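Local coordinates for phosphoribulokinase 1 (Rhodobacter sphaeroides, PDB 1A7J), which phosphorylates D-ribulose 5-phosphate with ATP, giving D-ribulose 1,5-bisphosphate and ADP in the Calvin cycle, at residues Pro6-Thr11 / Leu127-Gly132; Thr202-Gln207 / Val231-Arg236. All coordinates share one frame; numbering follows the deposited sequence.

Contact 1: residues Pro6-Thr11 / Leu127-Gly132; sequences PIISVT and LLFYEG
I8 and F129 sit opposite each other on neighbouring parallel strands, 7-11 and 127-132, at the heart of the P-loop kinase fold. The strand axes run 4.8 Å apart, and five backbone hydrogen bonds join them, from L128 N to P6 O at one end to G132 N to V10 O at the other. I8 illustrates how one branched side chain can serve two neighbours. Its CB is 4.1 Å from L128 O. From there CG1 is anti to the carbonyl carbon (chi1 -67°), which leaves CG2 anti to the backbone N and at the edge of the F129 ring, in its plane, 4.0 Å from F129 CD1. The CG1 branch ends in I8 CD1, which meets both methyls of L127, 4.0 Å from L127 CD2. V10 continues this face: its CG2 comes within 3.7 Å of F129 CE1, so the ring spans two residues of the facing strand. On the other face I7 and L128 run in step, I7 CG2 being 3.5 Å from L128 CD2, while S9 and T11 turn their hydroxyls to G135 O and Q198 OE1. Helices close both faces, F25 of helix 21-32 meeting F129 and V10, and Y87 of helix 77-90 packing against I7 and L128. Strand 7-11 leads directly into the predicted ATP-binding loop. With chi1 -179° and chi2 175° the E131 chain runs straight out, and its OE2 makes a weak hydrogen bond to S19 OG of that loop.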
ATOM      1  N   PRO A   6      18.243   1.966   3.467  1.00 37.72           N
ATOM      2  CA  PRO A   6      16.937   2.599   3.261  1.00 29.75           C
ATOM      3  C   PRO A   6      15.751   1.624   3.103  1.00 24.08           C
ATOM      4  O   PRO A   6      15.887   0.516   2.563  1.00 18.58           O
ATOM      5  CB  PRO A   6      17.163   3.469   2.029  1.00 27.41           C
ATOM      6  CG  PRO A   6      18.240   2.769   1.277  1.00 21.55           C
ATOM      7  CD  PRO A   6      19.138   2.164   2.307  1.00 30.26           C
ATOM      8  N   ILE A   7      14.661   1.970   3.778  1.00 20.61           N
ATOM      9  CA  ILE A   7      13.392   1.285   3.605  1.00 20.62           C
ATOM     10  C   ILE A   7      12.437   2.200   2.839  1.00 21.56           C
ATOM     11  O   ILE A   7      12.264   3.352   3.215  1.00 22.65           O
ATOM     12  CB  ILE A   7      12.771   0.947   4.954  1.00 16.87           C
ATOM     13  CG1 ILE A   7      13.851   0.528   5.932  1.00 18.74           C
ATOM     14  CG2 ILE A   7      11.837  -0.204   4.813  1.00 17.89           C
ATOM     15  CD1 ILE A   7      13.370   0.496   7.356  1.00 19.86           C
ATOM     16  N   ILE A   8      11.915   1.707   1.713  1.00 24.33           N
ATOM     17  CA  ILE A   8      10.852   2.354   0.919  1.00 18.49           C
ATOM     18  C   ILE A   8       9.497   1.730   1.247  1.00 20.15           C
ATOM     19  O   ILE A   8       9.355   0.509   1.231  1.00 22.07           O
ATOM     20  CB  ILE A   8      11.102   2.164  -0.591  1.00 17.06           C
ATOM     21  CG1 ILE A   8      12.360   2.926  -0.994  1.00 11.57           C
ATOM     22  CG2 ILE A   8       9.888   2.660  -1.407  1.00 16.41           C
ATOM     23  CD1 ILE A   8      12.827   2.579  -2.353  1.00 14.78           C
ATOM     24  N   SER A   9       8.478   2.565   1.413  1.00 23.96           N
ATOM     25  CA  SER A   9       7.205   2.125   1.983  1.00 13.36           C
ATOM     26  C   SER A   9       6.014   2.698   1.229  1.00 16.77           C
ATOM     27  O   SER A   9       5.734   3.894   1.330  1.00 18.43           O
ATOM     28  CB  SER A   9       7.140   2.552   3.447  1.00 15.69           C
ATOM     29  OG  SER A   9       5.965   2.094   4.086  1.00 24.69           O
ATOM     30  N   VAL A  10       5.316   1.823   0.496  1.00 16.19           N
ATOM     31  CA  VAL A  10       4.089   2.132  -0.245  1.00 11.31           C
ATOM     32  C   VAL A  10       2.858   1.714   0.566  1.00 10.97           C
ATOM     33  O   VAL A  10       2.708   0.553   0.931  1.00 12.34           O
ATOM     34  CB  VAL A  10       4.072   1.359  -1.579  1.00  6.21           C
ATOM     35  CG1 VAL A  10       2.858   1.722  -2.383  1.00  8.04           C
ATOM     36  CG2 VAL A  10       5.349   1.620  -2.371  1.00  2.00           C
ATOM     37  N   THR A  11       1.994   2.660   0.901  1.00 10.63           N
ATOM     38  CA  THR A  11       0.825   2.327   1.707  1.00 11.30           C
ATOM     39  C   THR A  11      -0.462   2.714   0.991  1.00 16.10           C
ATOM     40  O   THR A  11      -0.452   3.597   0.130  1.00 16.37           O
ATOM     41  CB  THR A  11       0.863   3.016   3.059  1.00  9.20           C
ATOM     42  OG1 THR A  11      -0.239   2.575   3.847  1.00 11.14           O
ATOM     43  CG2 THR A  11       0.717   4.484   2.888  1.00 11.80           C
ATOM     44  N   LEU A 127      18.124  -2.048  -0.143  1.00 26.18           N
ATOM     45  CA  LEU A 127      16.958  -1.508   0.548  1.00 26.52           C
ATOM     46  C   LEU A 127      15.908  -2.562   0.805  1.00 28.19           C
ATOM     47  O   LEU A 127      15.945  -3.649   0.225  1.00 23.32           O
ATOM     48  CB  LEU A 127      16.334  -0.375  -0.247  1.00 26.28           C
ATOM     49  CG  LEU A 127      16.035  -0.667  -1.708  1.00 32.30           C
ATOM     50  CD1 LEU A 127      14.594  -1.104  -1.893  1.00 34.49           C
ATOM     51  CD2 LEU A 127      16.317   0.590  -2.500  1.00 33.41           C
ATOM     52  N   LEU A 128      15.044  -2.286   1.773  1.00 30.77           N
ATOM     53  CA  LEU A 128      13.841  -3.085   1.971  1.00 35.58           C
ATOM     54  C   LEU A 128      12.706  -2.361   1.266  1.00 35.33           C
ATOM     55  O   LEU A 128      12.777  -1.155   1.064  1.00 36.06           O
ATOM     56  CB  LEU A 128      13.534  -3.242   3.477  1.00 38.56           C
ATOM     57  CG  LEU A 128      12.151  -3.638   4.040  1.00 35.98           C
ATOM     58  CD1 LEU A 128      11.714  -5.014   3.556  1.00 37.95           C
ATOM     59  CD2 LEU A 128      12.210  -3.629   5.548  1.00 31.49           C
ATOM     60  N   PHE A 129      11.740  -3.133   0.781  1.00 33.27           N
ATOM     61  CA  PHE A 129      10.560  -2.596   0.124  1.00 25.96           C
ATOM     62  C   PHE A 129       9.328  -3.182   0.776  1.00 26.10           C
ATOM     63  O   PHE A 129       9.193  -4.391   0.854  1.00 33.73           O
ATOM     64  CB  PHE A 129      10.560  -2.984  -1.343  1.00 28.23           C
ATOM     65  CG  PHE A 129       9.360  -2.496  -2.101  1.00 27.88           C
ATOM     66  CD1 PHE A 129       9.178  -1.132  -2.323  1.00 31.30           C
ATOM     67  CD2 PHE A 129       8.452  -3.399  -2.649  1.00 25.01           C
ATOM     68  CE1 PHE A 129       8.110  -0.666  -3.084  1.00 34.18           C
ATOM     69  CE2 PHE A 129       7.385  -2.949  -3.410  1.00 26.08           C
ATOM     70  CZ  PHE A 129       7.210  -1.579  -3.631  1.00 22.00           C
ATOM     71  N   TYR A 130       8.393  -2.327   1.164  1.00 17.63           N
ATOM     72  CA  TYR A 130       7.135  -2.776   1.747  1.00 15.34           C
ATOM     73  C   TYR A 130       5.967  -2.293   0.867  1.00 19.80           C
ATOM     74  O   TYR A 130       5.982  -1.161   0.388  1.00 20.52           O
ATOM     75  CB  TYR A 130       7.007  -2.198   3.158  1.00 12.49           C
ATOM     76  CG  TYR A 130       5.671  -2.422   3.799  1.00 15.28           C
ATOM     77  CD1 TYR A 130       4.614  -1.544   3.579  1.00 18.45           C
ATOM     78  CD2 TYR A 130       5.445  -3.531   4.606  1.00 23.65           C
ATOM     79  CE1 TYR A 130       3.369  -1.765   4.131  1.00 16.06           C
ATOM     80  CE2 TYR A 130       4.188  -3.771   5.175  1.00 21.00           C
ATOM     81  CZ  TYR A 130       3.164  -2.878   4.929  1.00 22.53           C
ATOM     82  OH  TYR A 130       1.930  -3.073   5.510  1.00 32.14           O
ATOM     83  N   GLU A 131       4.993  -3.167   0.605  1.00 19.86           N
ATOM     84  CA  GLU A 131       3.709  -2.765   0.012  1.00 19.28           C
ATOM     85  C   GLU A 131       2.519  -3.262   0.866  1.00 20.29           C
ATOM     86  O   GLU A 131       2.361  -4.479   1.077  1.00 20.99           O
ATOM     87  CB  GLU A 131       3.596  -3.310  -1.427  1.00 20.85           C
ATOM     88  CG  GLU A 131       2.290  -2.931  -2.180  1.00 31.35           C
ATOM     89  CD  GLU A 131       2.259  -3.373  -3.651  1.00 38.22           C
ATOM     90  OE1 GLU A 131       2.887  -4.406  -3.983  1.00 46.95           O
ATOM     91  OE2 GLU A 131       1.596  -2.689  -4.472  1.00 38.81           O
ATOM     92  N   GLY A 132       1.703  -2.336   1.380  1.00 17.66           N
ATOM     93  CA  GLY A 132       0.442  -2.733   1.990  1.00 12.21           C
ATOM     94  C   GLY A 132      -0.374  -1.585   2.511  1.00 12.19           C
ATOM     95  O   GLY A 132      -0.135  -0.460   2.120  1.00 19.76           O
TER

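Contact 2: residues Thr202-Gln207 / Val231-Arg236; sequences TDINFQ and VVIRFR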
ATOM      1  N   THR A 202       2.934  10.408   4.360  1.00 15.98           N
ATOM      2  CA  THR A 202       3.660   9.997   3.164  1.00 12.42           C
ATOM      3  C   THR A 202       4.384  11.181   2.515  1.00 13.77           C
ATOM      4  O   THR A 202       4.054  12.319   2.781  1.00 20.65           O
ATOM      5  CB  THR A 202       2.682   9.361   2.161  1.00  5.91           C
ATOM      6  OG1 THR A 202       1.463  10.113   2.132  1.00 11.14           O
ATOM      7  CG2 THR A 202       2.317   7.956   2.576  1.00  9.18           C
ATOM      8  N   ASP A 203       5.398  10.911   1.698  1.00 12.06           N
ATOM      9  CA  ASP A 203       6.117  11.946   0.980  1.00  7.90           C
ATOM     10  C   ASP A 203       5.453  12.255  -0.345  1.00 11.11           C
ATOM     11  O   ASP A 203       5.516  13.380  -0.827  1.00 15.71           O
ATOM     12  CB  ASP A 203       7.548  11.505   0.712  1.00 15.84           C
ATOM     13  CG  ASP A 203       8.395  11.450   1.966  1.00 22.29           C
ATOM     14  OD1 ASP A 203       8.833  12.503   2.462  1.00 20.86           O
ATOM     15  OD2 ASP A 203       8.692  10.334   2.418  1.00 29.12           O
ATOM     16  N   ILE A 204       4.964  11.237  -1.036  1.00 13.42           N
ATOM     17  CA  ILE A 204       4.308  11.458  -2.329  1.00  9.30           C
ATOM     18  C   ILE A 204       3.051  10.626  -2.371  1.00  9.24           C
ATOM     19  O   ILE A 204       3.112   9.443  -2.094  1.00 11.10           O
ATOM     20  CB  ILE A 204       5.208  11.018  -3.487  1.00  2.40           C
ATOM     21  CG1 ILE A 204       6.529  11.776  -3.429  1.00 10.12           C
ATOM     22  CG2 ILE A 204       4.532  11.304  -4.810  1.00  8.02           C
ATOM     23  CD1 ILE A 204       7.357  11.658  -4.679  1.00 10.44           C
ATOM     24  N   ASN A 205       1.908  11.234  -2.668  1.00  9.38           N
ATOM     25  CA  ASN A 205       0.696  10.452  -2.860  1.00  5.42           C
ATOM     26  C   ASN A 205       0.385  10.343  -4.328  1.00  3.60           C
ATOM     27  O   ASN A 205       0.473  11.313  -5.044  1.00  7.90           O
ATOM     28  CB  ASN A 205      -0.490  11.097  -2.171  1.00 10.92           C
ATOM     29  CG  ASN A 205      -0.400  11.050  -0.672  1.00 11.76           C
ATOM     30  OD1 ASN A 205       0.095  10.089  -0.098  1.00 11.34           O
ATOM     31  ND2 ASN A 205      -0.995  12.032  -0.025  1.00 14.93           N
ATOM     32  N   PHE A 206      -0.005   9.153  -4.761  1.00 11.73           N
ATOM     33  CA  PHE A 206      -0.629   8.935  -6.051  1.00  4.72           C
ATOM     34  C   PHE A 206      -2.108   8.597  -5.810  1.00 10.29           C
ATOM     35  O   PHE A 206      -2.394   7.578  -5.211  1.00 18.07           O
ATOM     36  CB  PHE A 206       0.079   7.765  -6.721  1.00  3.96           C
ATOM     37  CG  PHE A 206       1.521   8.052  -7.101  1.00  6.20           C
ATOM     38  CD1 PHE A 206       2.528   8.030  -6.145  1.00  7.46           C
ATOM     39  CD2 PHE A 206       1.871   8.305  -8.423  1.00  6.51           C
ATOM     40  CE1 PHE A 206       3.838   8.247  -6.511  1.00  2.00           C
ATOM     41  CE2 PHE A 206       3.172   8.518  -8.784  1.00  3.05           C
ATOM     42  CZ  PHE A 206       4.153   8.494  -7.829  1.00  3.18           C
ATOM     43  N   GLN A 207      -3.051   9.449  -6.209  1.00 12.35           N
ATOM     44  CA  GLN A 207      -4.468   9.170  -5.927  1.00  9.55           C
ATOM     45  C   GLN A 207      -5.265   8.853  -7.179  1.00  9.39           C
ATOM     46  O   GLN A 207      -5.328   9.665  -8.076  1.00 14.96           O
ATOM     47  CB  GLN A 207      -5.137  10.346  -5.200  1.00  9.58           C
ATOM     48  CG  GLN A 207      -6.479   9.960  -4.585  1.00  6.52           C
ATOM     49  CD  GLN A 207      -7.267  11.138  -4.071  1.00  8.85           C
ATOM     50  OE1 GLN A 207      -7.019  12.276  -4.450  1.00 14.27           O
ATOM     51  NE2 GLN A 207      -8.234  10.871  -3.216  1.00  8.41           N
ATOM     52  N   VAL A 231      -4.791  10.129 -12.261  1.00  7.68           N
ATOM     53  CA  VAL A 231      -4.031  10.010 -11.032  1.00  5.52           C
ATOM     54  C   VAL A 231      -3.464  11.365 -10.685  1.00  7.21           C
ATOM     55  O   VAL A 231      -2.912  12.051 -11.538  1.00 11.51           O
ATOM     56  CB  VAL A 231      -2.872   9.002 -11.176  1.00  3.70           C
ATOM     57  CG1 VAL A 231      -2.173   8.839  -9.865  1.00  2.43           C
ATOM     58  CG2 VAL A 231      -3.391   7.660 -11.635  1.00  7.48           C
ATOM     59  N   VAL A 232      -3.766  11.808  -9.476  1.00 10.28           N
ATOM     60  CA  VAL A 232      -3.193  13.023  -8.919  1.00 10.81           C
ATOM     61  C   VAL A 232      -1.922  12.618  -8.196  1.00 12.28           C
ATOM     62  O   VAL A 232      -1.964  11.754  -7.326  1.00 17.21           O
ATOM     63  CB  VAL A 232      -4.136  13.640  -7.873  1.00  5.23           C
ATOM     64  CG1 VAL A 232      -3.629  14.949  -7.430  1.00  2.00           C
ATOM     65  CG2 VAL A 232      -5.544  13.770  -8.447  1.00  5.57           C
ATOM     66  N   ILE A 233      -0.790  13.219  -8.546  1.00  9.92           N
ATOM     67  CA  ILE A 233       0.442  12.920  -7.837  1.00  3.95           C
ATOM     68  C   ILE A 233       0.844  14.159  -7.082  1.00  7.13           C
ATOM     69  O   ILE A 233       1.186  15.153  -7.689  1.00  8.56           O
ATOM     70  CB  ILE A 233       1.554  12.527  -8.790  1.00  2.00           C
ATOM     71  CG1 ILE A 233       1.048  11.480  -9.766  1.00  2.00           C
ATOM     72  CG2 ILE A 233       2.697  11.934  -8.017  1.00  9.39           C
ATOM     73  CD1 ILE A 233       1.864  11.414 -11.028  1.00  2.62           C
ATOM     74  N   ARG A 234       0.586  14.170  -5.780  1.00  8.77           N
ATOM     75  CA  ARG A 234       0.965  15.296  -4.948  1.00 10.85           C
ATOM     76  C   ARG A 234       2.242  15.048  -4.151  1.00 11.28           C
ATOM     77  O   ARG A 234       2.330  14.053  -3.432  1.00  8.12           O
ATOM     78  CB  ARG A 234      -0.154  15.642  -3.989  1.00  7.62           C
ATOM     79  CG  ARG A 234      -0.050  17.067  -3.533  1.00 22.05           C
ATOM     80  CD  ARG A 234      -0.792  17.338  -2.273  1.00 18.65           C
ATOM     81  NE  ARG A 234      -0.271  16.520  -1.209  1.00 17.99           N
ATOM     82  CZ  ARG A 234       0.037  16.962  -0.008  1.00 16.63           C
ATOM     83  NH1 ARG A 234      -0.284  18.193   0.376  1.00 23.31           N
ATOM     84  NH2 ARG A 234       0.614  16.127   0.829  1.00 19.58           N
ATOM     85  N   PHE A 235       3.197  15.978  -4.265  1.00  9.35           N
ATOM     86  CA  PHE A 235       4.427  15.965  -3.477  1.00  7.01           C
ATOM     87  C   PHE A 235       4.291  16.777  -2.191  1.00 10.46           C
ATOM     88  O   PHE A 235       4.133  17.996  -2.235  1.00 12.18           O
ATOM     89  CB  PHE A 235       5.602  16.519  -4.280  1.00  2.00           C
ATOM     90  CG  PHE A 235       5.882  15.773  -5.549  1.00 12.20           C
ATOM     91  CD1 PHE A 235       4.953  15.761  -6.589  1.00 14.16           C
ATOM     92  CD2 PHE A 235       7.060  15.056  -5.706  1.00 17.71           C
ATOM     93  CE1 PHE A 235       5.190  15.041  -7.755  1.00  8.48           C
ATOM     94  CE2 PHE A 235       7.300  14.326  -6.875  1.00 14.60           C
ATOM     95  CZ  PHE A 235       6.360  14.319  -7.889  1.00 10.45           C
ATOM     96  N   ARG A 236       4.496  16.117  -1.052  1.00 17.89           N
ATOM     97  CA  ARG A 236       4.613  16.777   0.263  1.00 23.55           C
ATOM     98  C   ARG A 236       5.450  18.047   0.143  1.00 23.29           C
ATOM     99  O   ARG A 236       5.060  19.105   0.633  1.00 31.29           O
ATOM    100  CB  ARG A 236       5.289  15.833   1.279  1.00 33.60           C
ATOM    101  CG  ARG A 236       4.791  15.936   2.732  1.00 43.95           C
ATOM    102  CD  ARG A 236       5.915  15.784   3.815  1.00 60.49           C
ATOM    103  NE  ARG A 236       6.696  14.528   3.785  1.00 67.82           N
ATOM    104  CZ  ARG A 236       6.722  13.613   4.762  1.00 71.89           C
ATOM    105  NH1 ARG A 236       5.749  13.564   5.667  1.00 71.59           N
ATOM    106  NH2 ARG A 236       7.658  12.665   4.770  1.00 65.32           N
TER
HETATM  107  O   HOH W   1       8.809  14.944   1.836  1.00 25.10           O
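V231 meets F206 and Q207 where strand 229-235 runs antiparallel to 204-210, the last strand of the parallel P-loop kinase core, and begins the antiparallel extension of the mixed sheet. Its CG1, anti to the backbone N (chi1 -176°), lies at the edge of the F206 ring, 4.0 Å from F206 CB. V232 forms a hydrogen-bonded pair with Q207: V232 N donates to Q207 O, and V232 O receives Q207 N at 2.8 Å. I233 then turns to the buried face. Its CG2 sits over the F206 ring, 3.7 Å from the centroid and 18° off the ring normal, a CH-pi contact, and the same methyl also touches I204 CG2. Helix 268-284 packs on this side, with M272 against F206 and A271 against I233. R234 returns to the other face and pairs with N205 through two backbone hydrogen bonds; the N205 side chain is held separately, its OD1 accepting a hydrogen bond from T202 OG1. At F235 the apolar row resumes: F235 and I204 extend together, with I204 CD1 3.5 Å from F235 CE2. R236 leaves the strand but stays bound to segment 202-207, its backbone N donating to D203 O. Bent at chi2 and chi3, the side chain lays one guanidinium face against T202 O, 3.4 Å from its plane, and forms a salt bridge to D203. The carboxylate and guanidinium planes stand 85° apart, and NH2 approaches OD1 from above the carboxylate plane. D203 OD2 is bonded to K151 N, which helps fix the carboxylate's rotation. Three donors converge on D203 OD1: R236 NH2 at 2.6 Å, R236 NE in a weak bond, and a water that in turn accepts from NE.

Overall arrangement
Both contacts belong to one mixed eight-stranded sheet, their centres about 16 Å apart, and they follow in series along the chain: 6-11 with 127-132 closes before 202-207 with 231-236 opens. Strand 150-156 lies between strands 7-11 and 204-210 and is hydrogen-bonded to both, through S9 and T11 on one side and I204 and F206 on the other. Contact 1 thus lies inside the five-stranded parallel part, beside the predicted ATP-binding loop; contact 2 is the junction where its last strand, 204-210, meets the first antiparallel strand, 229-235, so the sheet continues unbroken through the change of direction. The two also touch directly, where T11 CG2 packs 3.8 Å from T202 CG2.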